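Local coordinates for AP205 bacteriophage COAT protein (Acinetobacter phage ap205, PDB 5FS4) that forms the protein shell of a small single-stranded RNA bacteriophage, probably from many copies of a dimer, at residues B[102-107]-B[125-130]; B[50-55]-B[82-87]; B[56-61]-B[76-81]; B[4-9]-B[20-25]. The protein carries 2 engineered substitutions. All coordinates share one frame; numbering follows the deposited sequence.

Contact 1: B[102-107]-B[125-130]; sequences HKRNVD and AIVSSD
Asn105 grips the backbone of Val127 with both ends of its side-chain amide. The contact joins the long helix 92-111 of this leviviral-type coat protein to the short strand 127-128 near the C-terminus. The amide pairs with that strand much as the backbone of a neighbouring strand would. Asn105 OD1 accepts from Val127 N at 3.1 Å, with the donor tilted 22° from the carbonyl plane. Asn105 ND2 donates to Val127 O at 3.0 Å, and this bond is almost straight (169°). Val127 O also lies in the plane of the Asn105 amide. Two bonds to one residue fix the rotation of the amide.

Methyl groups pack against the polar groups around this pair. Ile126 places its CG2 methyl 3.6 Å from Asn105 OD1. Arg104 runs out extended past the strand and crosses Val127 at about a right angle. Val127 CG2 sits over the centre of the guanidinium face, 3.6 Å from Arg104 CZ. A water lies 2.8 Å from Asn105 OD1 and 2.7 Å from Ala125 O and can donate to either.

The second subunit closes the surroundings. Val127 pairs in an antiparallel ladder with a strand of that chain, while Asn105 packs on its Phe30 and Ile126 on its Trp20. The strand 127-128 is thus added to the partner's sheet, while its own helix holds it through Asn105. Beyond it the chain turns a corner through an ST turn, in which Ser128 OG accepts from Asp130 N at 3.0 Å.

Contact 2: B[50-55]-B[82-87]; sequences SGQYVS and RTVISG
Val54 lies alongside the aliphatic stem of Arg82, both pointing the same way, with Val54 CG2 3.8 Å from Arg82 CG. Arg82 runs extended through chi1 (178°) and chi2, which sets its CD beside the Gln52 amide, 4.0 Å from Gln52 OE1. The bend at chi3 then turns the guanidinium, whose plane is 24° from that of the amide. On the same face, Val84 divides its methyls between two neighbours. Its CG2 is 3.9 Å from Gln52 CG, and Val84 CG1 is 3.6 Å from Ser50 OG.

These residues belong to strands 47-60 and 76-88, adjacent antiparallel strands of the coat-protein sheet. Gly51 with Ile85 and Tyr53 with Thr83 are the hydrogen-bonded pairs. Each exchanges two backbone bonds; the one from Tyr53 N to Thr83 O is 2.7 Å long. The strand 76-88 ends the sheet within this chain, but Arg82 to Ser86 pair with a strand of the second subunit and carry the sheet across the interface.

The other face holds Tyr53, Thr83 and Ile85. The Tyr53 ring meets Thr83 O at its edge, with Tyr53 CD2 3.7 Å away. Its hydroxyl leans back over Gly51, which has no side chain there to meet it. Ile85 CD1 comes obliquely to the ring, 4.2 Å from Tyr53 CE2. Thr83 OG1 bonds to His102 of the second subunit, while Ile85 rests on Leu95 of its own helix.

Contact 3: B[56-61]-B[76-81]; sequences VYKRPA and NENQSI
Gln79 N gives the shortest polar bond between the two segments, to Tyr57 O at 2.8 Å. The side chain of Gln79 adds a second link, to Arg59, two residues beyond its partner Tyr57 on the same face. Its OE1 takes the N-H of Arg59 NE at 2.9 Å in a bond that is nearly straight (177°). The oxygen lies in the guanidinium plane, yet NE stands 43° out of the Gln79 carbonyl plane. Bends at chi2 (72°) and chi3 fold Arg59 back over the tyrosine. Arg59 NH2 comes to rest 3.2 Å above the Tyr57 ring plane, over the ring centre.

The setting is the antiparallel pairing of strands 47-60 and 76-88 near their connecting loop. That loop carries the engineered Gly67 and Gly71. Tyr57, Arg59, Glu77 and Gln79 face the second subunit. Glu98 of that subunit forms a salt bridge with Arg59, and its Asp130 takes the Tyr57 hydroxyl. Glu77 turns its carboxylate to Ser88 and Asn91 of the same partner.

On the other face Val56 covers a polar pair. Ser80 OG donates to Asn78 OD1 at 2.6 Å, with Val56 CG2 3.7 Å from Ser80 OG. A water accepts from Asn78 ND2 at 3.0 Å and weakly from Lys58 NZ. At the strand ends Asn76 lies beside the proline ring, with Asn76 OD1 3.5 Å from Pro60 CG.

Contact 4: B[4-9]-B[20-25]; sequences ANKPMQ and WSDPTR
Lys6 stretches past Asp22 to put its ammonium on Thr24. Lys6 NZ donates to Thr24 OG1 at 2.9 Å, and on the way Lys6 CD passes 3.8 Å from Asp22 OD2. The lysine and aspartate charges do not touch; a water that bonds to Lys6 NZ and Asp22 OD2 lies between them. Thr24 is itself held on Asp22 OD1, to which its backbone N and its hydroxyl both donate from the same face of the carboxylate. Thr24 OG1 to Asp22 OD1 is 2.9 Å. The hydroxyl thus donates a hydrogen bond to Asp22 and accepts one from Lys6.

The backbone bond from Thr24 N makes this an Asx turn, set within the type I turn from Asp22 to Arg25. The turn leads out of strand 17-22, the second arm of the hairpin that begins with strand 5-14. Gln9 and Ser21 form a hydrogen-bonded antiparallel pair in that hairpin. A second water ties Pro7 O to Asp22 OD1.

Met8 and Trp20 meet by their first carbons, with Met8 CB 4.0 Å from Trp20 CB. Trp20 then turns the edge of its ring to the backbone, where Trp20 CD1 lies 3.5 Å from Met8 O. Met8 bends at chi3 (75°), which brings its CE to 3.6 Å from Ser21 CA. Both also reach the second subunit, Met8 packing on its Val127 and Trp20 on its Ile126. Gln9 CG comes 4.1 Å from Pro23 CG, at the proline ring.

How the contacts relate
Along the chain contact 4 comes first, contact 3 is nested inside the loop closed by contact 2, and contact 1 comes last. Contacts 2 and 3 share strands 47-60 and 76-88, with centres about 19 Å apart; a probable hydrogen bond from Ser55 N to Ile81 O, 2.7 Å, joins them. Contact 4 lies in the hairpin at the opposite edge of the same five-stranded sheet. Its Arg25 NH2 reaches Lys58 O of contact 3 at 2.7 Å. Contact 1 stands apart, with its centre about 17 Å from that of contact 2, on the helix that follows strand 76-88. All four touch the second subunit, as suits a coat protein built as an interlocked dimer.

Contact 1: B[102-107]-B[125-130]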
loop_
_atom_site.group_PDB
_atom_site.type_symbol
_atom_site.label_atom_id
_atom_site.label_comp_id
_atom_site.label_asym_id
_atom_site.label_seq_id
_atom_site.Cartn_x
_atom_site.Cartn_y
_atom_site.Cartn_z
ATOM N N HIS B 102 -7.770 -1.624 -6.106
ATOM C CA HIS B 102 -7.365 -1.534 -4.696
ATOM C C HIS B 102 -6.771 -0.147 -4.359
ATOM O O HIS B 102 -7.046 0.407 -3.299
ATOM C CB HIS B 102 -6.405 -2.728 -4.409
ATOM C CG HIS B 102 -5.697 -2.647 -3.087
ATOM N ND1 HIS B 102 -6.152 -3.321 -1.964
ATOM C CD2 HIS B 102 -4.553 -2.037 -2.717
ATOM C CE1 HIS B 102 -5.287 -3.165 -0.981
ATOM N NE2 HIS B 102 -4.339 -2.341 -1.393
ATOM N N LYS B 103 -5.916 0.372 -5.242
ATOM C CA LYS B 103 -5.312 1.684 -5.092
ATOM C C LYS B 103 -6.435 2.746 -4.998
ATOM O O LYS B 103 -6.408 3.579 -4.113
ATOM C CB LYS B 103 -4.357 2.009 -6.234
ATOM C CG LYS B 103 -3.000 1.303 -6.181
ATOM C CD LYS B 103 -2.056 1.864 -7.252
ATOM C CE LYS B 103 -2.450 1.324 -8.619
ATOM N NZ LYS B 103 -1.688 1.910 -9.767
ATOM N N ARG B 104 -7.433 2.619 -5.876
ATOM C CA ARG B 104 -8.532 3.505 -5.938
ATOM C C ARG B 104 -9.332 3.495 -4.655
ATOM O O ARG B 104 -9.723 4.534 -4.159
ATOM C CB ARG B 104 -9.431 3.076 -7.077
ATOM C CG ARG B 104 -10.686 3.913 -7.138
ATOM C CD ARG B 104 -11.409 3.680 -8.433
ATOM N NE ARG B 104 -12.689 4.363 -8.385
ATOM C CZ ARG B 104 -13.599 4.266 -9.338
ATOM N NH1 ARG B 104 -13.413 3.487 -10.397
ATOM N NH2 ARG B 104 -14.728 4.936 -9.197
ATOM N N ASN B 105 -9.546 2.317 -4.108
ATOM C CA ASN B 105 -10.381 2.190 -2.945
ATOM C C ASN B 105 -9.603 2.680 -1.705
ATOM O O ASN B 105 -10.160 3.317 -0.846
ATOM C CB ASN B 105 -10.828 0.754 -2.767
ATOM C CG ASN B 105 -11.948 0.369 -3.712
ATOM O OD1 ASN B 105 -12.784 1.194 -4.088
ATOM N ND2 ASN B 105 -11.999 -0.873 -4.032
ATOM N N VAL B 106 -8.317 2.376 -1.627
ATOM C CA VAL B 106 -7.506 2.893 -0.570
ATOM C C VAL B 106 -7.442 4.426 -0.651
ATOM O O VAL B 106 -7.589 5.092 0.374
ATOM C CB VAL B 106 -6.078 2.297 -0.530
ATOM C CG1 VAL B 106 -5.298 3.000 0.583
ATOM C CG2 VAL B 106 -6.090 0.774 -0.324
ATOM N N ASP B 107 -7.245 4.983 -1.844
ATOM C CA ASP B 107 -7.227 6.449 -2.037
ATOM C C ASP B 107 -8.495 7.075 -1.478
ATOM O O ASP B 107 -8.432 8.056 -0.784
ATOM C CB ASP B 107 -7.096 6.861 -3.533
ATOM C CG ASP B 107 -5.746 6.562 -4.123
ATOM O OD1 ASP B 107 -4.782 6.329 -3.342
ATOM O OD2 ASP B 107 -5.664 6.511 -5.392
ATOM N N ALA B 125 -17.472 5.739 -1.450
ATOM C CA ALA B 125 -17.832 5.125 -2.721
ATOM C C ALA B 125 -16.726 4.086 -3.083
ATOM O O ALA B 125 -15.772 4.386 -3.790
ATOM C CB ALA B 125 -17.913 6.209 -3.806
ATOM N N ILE B 126 -16.893 2.882 -2.589
ATOM C CA ILE B 126 -16.001 1.754 -2.880
ATOM C C ILE B 126 -16.553 0.924 -4.062
ATOM O O ILE B 126 -17.780 0.721 -4.181
ATOM C CB ILE B 126 -15.882 0.854 -1.626
ATOM C CG1 ILE B 126 -15.316 1.628 -0.421
ATOM C CG2 ILE B 126 -15.060 -0.426 -1.883
ATOM C CD1 ILE B 126 -13.973 2.340 -0.651
ATOM N N VAL B 127 -15.639 0.481 -4.943
ATOM C CA VAL B 127 -16.015 -0.163 -6.165
ATOM C C VAL B 127 -15.235 -1.433 -6.441
ATOM O O VAL B 127 -14.108 -1.570 -5.980
ATOM C CB VAL B 127 -15.842 0.794 -7.366
ATOM C CG1 VAL B 127 -16.702 2.041 -7.167
ATOM C CG2 VAL B 127 -14.380 1.163 -7.615
ATOM N N SER B 128 -15.853 -2.335 -7.207
ATOM C CA SER B 128 -15.178 -3.516 -7.724
ATOM C C SER B 128 -14.412 -3.180 -8.964
ATOM O O SER B 128 -14.621 -2.165 -9.566
ATOM C CB SER B 128 -16.219 -4.595 -8.031
ATOM O OG SER B 128 -15.653 -5.756 -8.662
ATOM N N SER B 129 -13.508 -4.064 -9.349
ATOM C CA SER B 129 -12.789 -3.957 -10.619
ATOM C C SER B 129 -13.729 -4.330 -11.793
ATOM O O SER B 129 -13.432 -4.025 -12.965
ATOM C CB SER B 129 -11.620 -4.889 -10.602
ATOM O OG SER B 129 -12.076 -6.220 -10.366
ATOM N N ASP B 130 -14.807 -5.053 -11.482
ATOM C CA ASP B 130 -15.807 -5.381 -12.500
ATOM C C ASP B 130 -16.571 -4.137 -12.877
ATOM O O ASP B 130 -16.753 -3.200 -12.091
ATOM C CB ASP B 130 -16.791 -6.465 -12.012
ATOM C CG ASP B 130 -16.193 -7.842 -11.976
ATOM O OD1 ASP B 130 -15.273 -8.162 -12.756
ATOM O OD2 ASP B 130 -16.733 -8.655 -11.207
HETATM O O HOH W 1 -13.139 3.913 -4.324
#

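Contact 2: B[50-55]-B[82-87]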
loop_
_atom_site.group_PDB
_atom_site.type_symbol
_atom_site.label_atom_id
_atom_site.label_comp_id
_atom_site.label_asym_id
_atom_site.label_seq_id
_atom_site.Cartn_x
_atom_site.Cartn_y
_atom_site.Cartn_z
ATOM N N SER B 50 3.420 -14.595 -4.542
ATOM C CA SER B 50 3.159 -13.648 -3.482
ATOM C C SER B 50 4.328 -12.674 -3.469
ATOM O O SER B 50 5.544 -13.096 -3.339
ATOM C CB SER B 50 3.082 -14.394 -2.147
ATOM O OG SER B 50 2.760 -13.526 -1.089
ATOM N N GLY B 51 4.008 -11.405 -3.703
ATOM C CA GLY B 51 4.992 -10.334 -3.647
ATOM C C GLY B 51 4.741 -9.379 -2.520
ATOM O O GLY B 51 3.641 -8.873 -2.357
ATOM N N GLN B 52 5.792 -9.072 -1.770
ATOM C CA GLN B 52 5.664 -8.229 -0.560
ATOM C C GLN B 52 6.490 -7.024 -0.834
ATOM O O GLN B 52 7.685 -7.179 -1.077
ATOM C CB GLN B 52 6.236 -8.914 0.663
ATOM C CG GLN B 52 6.023 -8.131 1.938
ATOM C CD GLN B 52 6.805 -8.679 3.095
ATOM O OE1 GLN B 52 6.260 -9.356 3.947
ATOM N NE2 GLN B 52 8.120 -8.402 3.106
ATOM N N TYR B 53 5.876 -5.853 -0.743
ATOM C CA TYR B 53 6.509 -4.559 -1.084
ATOM C C TYR B 53 6.435 -3.677 0.147
ATOM O O TYR B 53 5.355 -3.424 0.633
ATOM C CB TYR B 53 5.761 -3.897 -2.245
ATOM C CG TYR B 53 5.660 -4.747 -3.456
ATOM C CD1 TYR B 53 6.693 -4.729 -4.408
ATOM C CD2 TYR B 53 4.599 -5.635 -3.652
ATOM C CE1 TYR B 53 6.640 -5.554 -5.535
ATOM C CE2 TYR B 53 4.577 -6.512 -4.753
ATOM C CZ TYR B 53 5.601 -6.466 -5.700
ATOM O OH TYR B 53 5.474 -7.288 -6.804
ATOM N N VAL B 54 7.564 -3.202 0.656
ATOM C CA VAL B 54 7.618 -2.462 1.940
ATOM C C VAL B 54 8.381 -1.121 1.804
ATOM O O VAL B 54 9.482 -1.046 1.264
ATOM C CB VAL B 54 8.258 -3.306 3.105
ATOM C CG1 VAL B 54 8.196 -2.525 4.376
ATOM C CG2 VAL B 54 7.571 -4.637 3.289
ATOM N N SER B 55 7.726 -0.038 2.242
ATOM C CA SER B 55 8.302 1.315 2.143
ATOM C C SER B 55 8.519 1.777 3.584
ATOM O O SER B 55 7.661 1.556 4.418
ATOM C CB SER B 55 7.368 2.293 1.438
ATOM O OG SER B 55 7.090 1.907 0.087
ATOM N N ARG B 82 3.225 -1.408 3.776
ATOM C CA ARG B 82 3.474 -2.747 3.264
ATOM C C ARG B 82 2.321 -3.163 2.347
ATOM O O ARG B 82 1.190 -3.105 2.745
ATOM C CB ARG B 82 3.621 -3.771 4.423
ATOM C CG ARG B 82 3.835 -5.164 3.874
ATOM C CD ARG B 82 3.981 -6.193 4.936
ATOM N NE ARG B 82 2.743 -6.335 5.682
ATOM C CZ ARG B 82 2.677 -6.570 7.001
ATOM N NH1 ARG B 82 3.762 -6.610 7.783
ATOM N NH2 ARG B 82 1.500 -6.715 7.557
ATOM N N THR B 83 2.625 -3.664 1.165
ATOM C CA THR B 83 1.553 -4.262 0.327
ATOM C C THR B 83 1.976 -5.653 -0.014
ATOM O O THR B 83 3.196 -5.935 -0.293
ATOM C CB THR B 83 1.291 -3.482 -0.998
ATOM O OG1 THR B 83 0.857 -2.161 -0.718
ATOM C CG2 THR B 83 0.244 -4.200 -1.985
ATOM N N VAL B 84 1.019 -6.576 0.031
ATOM C CA VAL B 84 1.321 -7.949 -0.338
ATOM C C VAL B 84 0.294 -8.339 -1.382
ATOM O O VAL B 84 -0.927 -8.228 -1.101
ATOM C CB VAL B 84 1.212 -8.998 0.808
ATOM C CG1 VAL B 84 1.566 -10.385 0.237
ATOM C CG2 VAL B 84 2.159 -8.637 1.922
ATOM N N ILE B 85 0.789 -8.670 -2.581
ATOM C CA ILE B 85 -0.059 -9.076 -3.680
ATOM C C ILE B 85 0.085 -10.567 -3.921
ATOM O O ILE B 85 1.220 -11.055 -4.152
ATOM C CB ILE B 85 0.352 -8.352 -4.933
ATOM C CG1 ILE B 85 0.201 -6.829 -4.725
ATOM C CG2 ILE B 85 -0.432 -8.856 -6.124
ATOM C CD1 ILE B 85 0.595 -5.993 -5.916
ATOM N N SER B 86 -1.034 -11.308 -3.859
ATOM C CA SER B 86 -0.980 -12.795 -3.951
ATOM C C SER B 86 -1.948 -13.224 -5.049
ATOM O O SER B 86 -3.115 -12.924 -4.948
ATOM C CB SER B 86 -1.361 -13.455 -2.617
ATOM O OG SER B 86 -1.227 -14.886 -2.671
ATOM N N GLY B 87 -1.456 -13.895 -6.098
ATOM C CA GLY B 87 -2.352 -14.482 -7.137
ATOM C C GLY B 87 -1.527 -15.278 -8.138
ATOM O O GLY B 87 -0.362 -15.119 -8.230
#

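Contact 3: B[56-61]-B[76-81]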
loop_
_atom_site.group_PDB
_atom_site.type_symbol
_atom_site.label_atom_id
_atom_site.label_comp_id
_atom_site.label_asym_id
_atom_site.label_seq_id
_atom_site.Cartn_x
_atom_site.Cartn_y
_atom_site.Cartn_z
ATOM N N VAL B 56 9.691 2.380 3.864
ATOM C CA VAL B 56 10.053 2.850 5.179
ATOM C C VAL B 56 10.668 4.235 5.088
ATOM O O VAL B 56 11.483 4.497 4.239
ATOM C CB VAL B 56 11.032 1.911 5.927
ATOM C CG1 VAL B 56 11.508 2.497 7.239
ATOM C CG2 VAL B 56 10.417 0.548 6.157
ATOM N N TYR B 57 10.131 5.121 5.924
ATOM C CA TYR B 57 10.723 6.470 6.110
ATOM C C TYR B 57 10.782 6.787 7.583
ATOM O O TYR B 57 9.811 6.522 8.339
ATOM C CB TYR B 57 9.915 7.547 5.312
ATOM C CG TYR B 57 10.664 8.872 5.037
ATOM C CD1 TYR B 57 10.820 9.837 6.025
ATOM C CD2 TYR B 57 11.249 9.125 3.776
ATOM C CE1 TYR B 57 11.528 11.004 5.768
ATOM C CE2 TYR B 57 11.962 10.258 3.521
ATOM C CZ TYR B 57 12.090 11.207 4.501
ATOM O OH TYR B 57 12.797 12.349 4.254
ATOM N N LYS B 58 11.903 7.387 7.979
ATOM C CA LYS B 58 12.113 7.906 9.306
ATOM C C LYS B 58 11.832 9.377 9.309
ATOM O O LYS B 58 12.652 10.203 8.886
ATOM C CB LYS B 58 13.525 7.583 9.797
ATOM C CG LYS B 58 13.801 6.070 9.815
ATOM C CD LYS B 58 12.719 5.285 10.614
ATOM C CE LYS B 58 13.313 4.515 11.772
ATOM N NZ LYS B 58 14.026 3.320 11.188
ATOM N N ARG B 59 10.665 9.701 9.853
ATOM C CA ARG B 59 10.113 11.027 9.760
ATOM C C ARG B 59 10.130 11.750 11.096
ATOM O O ARG B 59 9.524 11.284 12.047
ATOM C CB ARG B 59 8.664 10.889 9.277
ATOM C CG ARG B 59 7.893 12.195 8.994
ATOM C CD ARG B 59 8.331 12.935 7.751
ATOM N NE ARG B 59 8.196 12.129 6.566
ATOM C CZ ARG B 59 8.692 12.441 5.382
ATOM N NH1 ARG B 59 9.332 13.571 5.208
ATOM N NH2 ARG B 59 8.545 11.591 4.377
ATOM N N PRO B 60 10.800 12.929 11.166
ATOM C CA PRO B 60 10.796 13.749 12.372
ATOM C C PRO B 60 9.374 13.981 12.887
ATOM O O PRO B 60 8.475 14.322 12.122
ATOM C CB PRO B 60 11.449 15.083 11.904
ATOM C CG PRO B 60 12.208 14.735 10.690
ATOM C CD PRO B 60 11.395 13.665 10.025
ATOM N N ALA B 61 9.182 13.757 14.175
ATOM C CA ALA B 61 7.955 14.182 14.790
ATOM C C ALA B 61 7.850 15.705 14.653
ATOM O O ALA B 61 8.890 16.370 14.592
ATOM C CB ALA B 61 7.938 13.771 16.263
ATOM N N ASN B 76 12.784 10.703 15.302
ATOM C CA ASN B 76 11.966 10.201 14.171
ATOM C C ASN B 76 11.028 9.095 14.563
ATOM O O ASN B 76 11.343 8.235 15.366
ATOM C CB ASN B 76 12.825 9.688 13.022
ATOM C CG ASN B 76 13.783 10.738 12.495
ATOM O OD1 ASN B 76 13.431 11.877 12.329
ATOM N ND2 ASN B 76 14.982 10.327 12.179
ATOM N N GLU B 77 9.888 9.123 13.906
ATOM C CA GLU B 77 8.958 8.017 13.845
ATOM C C GLU B 77 9.255 7.180 12.660
ATOM O O GLU B 77 9.995 7.567 11.786
ATOM C CB GLU B 77 7.491 8.527 13.768
ATOM C CG GLU B 77 7.057 9.245 12.482
ATOM C CD GLU B 77 5.542 9.240 12.301
ATOM O OE1 GLU B 77 4.883 8.258 12.716
ATOM O OE2 GLU B 77 4.999 10.231 11.718
ATOM N N ASN B 78 8.665 6.001 12.645
ATOM C CA ASN B 78 8.764 5.120 11.508
ATOM C C ASN B 78 7.426 5.138 10.719
ATOM O O ASN B 78 6.413 4.748 11.239
ATOM C CB ASN B 78 9.150 3.713 11.994
ATOM C CG ASN B 78 9.278 2.731 10.866
ATOM O OD1 ASN B 78 8.504 2.791 9.879
ATOM N ND2 ASN B 78 10.307 1.913 10.907
ATOM N N GLN B 79 7.458 5.684 9.508
ATOM C CA GLN B 79 6.346 5.647 8.574
ATOM C C GLN B 79 6.543 4.414 7.718
ATOM O O GLN B 79 7.488 4.373 6.933
ATOM C CB GLN B 79 6.356 6.907 7.683
ATOM C CG GLN B 79 5.934 8.182 8.431
ATOM C CD GLN B 79 5.871 9.400 7.553
ATOM O OE1 GLN B 79 6.755 9.615 6.692
ATOM N NE2 GLN B 79 4.862 10.256 7.796
ATOM N N SER B 80 5.626 3.429 7.834
ATOM C CA SER B 80 5.771 2.162 7.069
ATOM C C SER B 80 4.539 1.864 6.272
ATOM O O SER B 80 3.434 2.066 6.773
ATOM C CB SER B 80 6.087 0.952 7.944
ATOM O OG SER B 80 7.470 0.981 8.331
ATOM N N ILE B 81 4.761 1.416 5.037
ATOM C CA ILE B 81 3.695 0.930 4.166
ATOM C C ILE B 81 4.086 -0.400 3.580
ATOM O O ILE B 81 5.145 -0.496 2.927
ATOM C CB ILE B 81 3.306 1.946 3.050
ATOM C CG1 ILE B 81 2.995 3.333 3.665
ATOM C CG2 ILE B 81 2.159 1.340 2.238
ATOM C CD1 ILE B 81 2.558 4.385 2.668
HETATM O O HOH W 2 11.998 1.951 13.351
#

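Contact 4: B[4-9]-B[20-25]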
loop_
_atom_site.group_PDB
_atom_site.type_symbol
_atom_site.label_atom_id
_atom_site.label_comp_id
_atom_site.label_asym_id
_atom_site.label_seq_id
_atom_site.Cartn_x
_atom_site.Cartn_y
_atom_site.Cartn_z
ATOM N N ALA B 4 11.280 16.029 -8.997
ATOM C CA ALA B 4 12.470 15.187 -9.187
ATOM C C ALA B 4 12.698 14.312 -7.976
ATOM O O ALA B 4 13.562 14.608 -7.131
ATOM C CB ALA B 4 13.713 16.016 -9.476
ATOM N N ASN B 5 11.948 13.199 -7.941
ATOM C CA ASN B 5 12.048 12.255 -6.843
ATOM C C ASN B 5 13.418 11.666 -6.860
ATOM O O ASN B 5 13.915 11.358 -7.965
ATOM C CB ASN B 5 10.992 11.157 -6.972
ATOM C CG ASN B 5 9.626 11.666 -6.629
ATOM O OD1 ASN B 5 9.151 11.503 -5.490
ATOM N ND2 ASN B 5 9.003 12.345 -7.564
ATOM N N LYS B 6 14.019 11.536 -5.676
ATOM C CA LYS B 6 15.388 11.016 -5.562
ATOM C C LYS B 6 15.479 9.535 -5.877
ATOM O O LYS B 6 14.646 8.762 -5.369
ATOM C CB LYS B 6 15.967 11.281 -4.182
ATOM C CG LYS B 6 16.130 12.743 -3.827
ATOM C CD LYS B 6 16.650 12.920 -2.421
ATOM C CE LYS B 6 17.571 14.104 -2.236
ATOM N NZ LYS B 6 17.976 14.240 -0.796
ATOM N N PRO B 7 16.460 9.141 -6.714
ATOM C CA PRO B 7 16.604 7.738 -7.055
ATOM C C PRO B 7 17.183 6.943 -5.879
ATOM O O PRO B 7 18.000 7.449 -5.111
ATOM C CB PRO B 7 17.557 7.778 -8.243
ATOM C CG PRO B 7 18.405 8.957 -7.992
ATOM C CD PRO B 7 17.418 9.968 -7.485
ATOM N N MET B 8 16.776 5.672 -5.770
ATOM C CA MET B 8 17.181 4.792 -4.700
ATOM C C MET B 8 17.975 3.680 -5.345
ATOM O O MET B 8 17.722 3.385 -6.492
ATOM C CB MET B 8 15.922 4.318 -3.968
ATOM C CG MET B 8 15.154 5.450 -3.259
ATOM S SD MET B 8 13.630 4.962 -2.402
ATOM C CE MET B 8 14.542 4.251 -1.136
ATOM N N GLN B 9 19.006 3.177 -4.679
ATOM C CA GLN B 9 19.902 2.119 -5.211
ATOM C C GLN B 9 19.721 0.770 -4.460
ATOM O O GLN B 9 19.517 0.778 -3.236
ATOM C CB GLN B 9 21.384 2.526 -5.071
ATOM C CG GLN B 9 21.780 3.810 -5.802
ATOM C CD GLN B 9 21.475 3.784 -7.298
ATOM O OE1 GLN B 9 21.445 2.703 -7.918
ATOM N NE2 GLN B 9 21.219 4.982 -7.901
ATOM N N TRP B 20 16.175 -1.435 -1.768
ATOM C CA TRP B 20 16.670 -0.195 -2.361
ATOM C C TRP B 20 16.716 0.820 -1.208
ATOM O O TRP B 20 15.877 0.780 -0.287
ATOM C CB TRP B 20 15.727 0.328 -3.468
ATOM C CG TRP B 20 15.785 -0.294 -4.772
ATOM C CD1 TRP B 20 16.511 0.138 -5.838
ATOM C CD2 TRP B 20 15.006 -1.412 -5.234
ATOM N NE1 TRP B 20 16.260 -0.652 -6.933
ATOM C CE2 TRP B 20 15.366 -1.628 -6.588
ATOM C CE3 TRP B 20 14.060 -2.272 -4.627
ATOM C CZ2 TRP B 20 14.862 -2.684 -7.334
ATOM C CZ3 TRP B 20 13.526 -3.301 -5.364
ATOM C CH2 TRP B 20 13.917 -3.508 -6.718
ATOM N N SER B 21 17.715 1.704 -1.223
ATOM C CA SER B 21 17.727 2.777 -0.239
ATOM C C SER B 21 18.229 4.077 -0.875
ATOM O O SER B 21 18.856 4.102 -1.913
ATOM C CB SER B 21 18.514 2.437 1.020
ATOM O OG SER B 21 19.857 2.402 0.696
ATOM N N ASP B 22 17.958 5.160 -0.223
ATOM C CA ASP B 22 18.276 6.464 -0.788
ATOM C C ASP B 22 19.685 6.777 -0.366
ATOM O O ASP B 22 19.956 6.793 0.841
ATOM C CB ASP B 22 17.318 7.468 -0.235
ATOM C CG ASP B 22 17.659 8.952 -0.630
ATOM O OD1 ASP B 22 18.713 9.300 -1.276
ATOM O OD2 ASP B 22 16.816 9.747 -0.306
ATOM N N PRO B 23 20.599 6.983 -1.329
ATOM C CA PRO B 23 21.987 7.126 -0.814
ATOM C C PRO B 23 22.285 8.365 -0.040
ATOM O O PRO B 23 23.308 8.408 0.649
ATOM C CB PRO B 23 22.855 7.140 -2.071
ATOM C CG PRO B 23 21.956 7.041 -3.247
ATOM C CD PRO B 23 20.544 6.924 -2.802
ATOM N N THR B 24 21.399 9.329 -0.128
ATOM C CA THR B 24 21.492 10.524 0.650
ATOM C C THR B 24 20.730 10.413 1.950
ATOM O O THR B 24 20.772 11.368 2.704
ATOM C CB THR B 24 20.967 11.758 -0.158
ATOM O OG1 THR B 24 19.509 11.852 -0.156
ATOM C CG2 THR B 24 21.454 11.710 -1.599
ATOM N N ARG B 25 19.962 9.321 2.184
ATOM C CA ARG B 25 19.191 9.175 3.428
ATOM C C ARG B 25 18.913 7.686 3.569
ATOM O O ARG B 25 17.835 7.136 3.146
ATOM C CB ARG B 25 17.889 10.017 3.479
ATOM C CG ARG B 25 17.128 9.894 4.787
ATOM C CD ARG B 25 15.960 10.879 4.859
ATOM N NE ARG B 25 15.284 10.891 6.153
ATOM C CZ ARG B 25 15.602 11.703 7.166
ATOM N NH1 ARG B 25 16.648 12.549 7.068
ATOM N NH2 ARG B 25 14.914 11.651 8.306
HETATM O O HOH W 3 16.448 12.641 1.003
HETATM O O HOH W 4 19.030 9.746 -3.884
#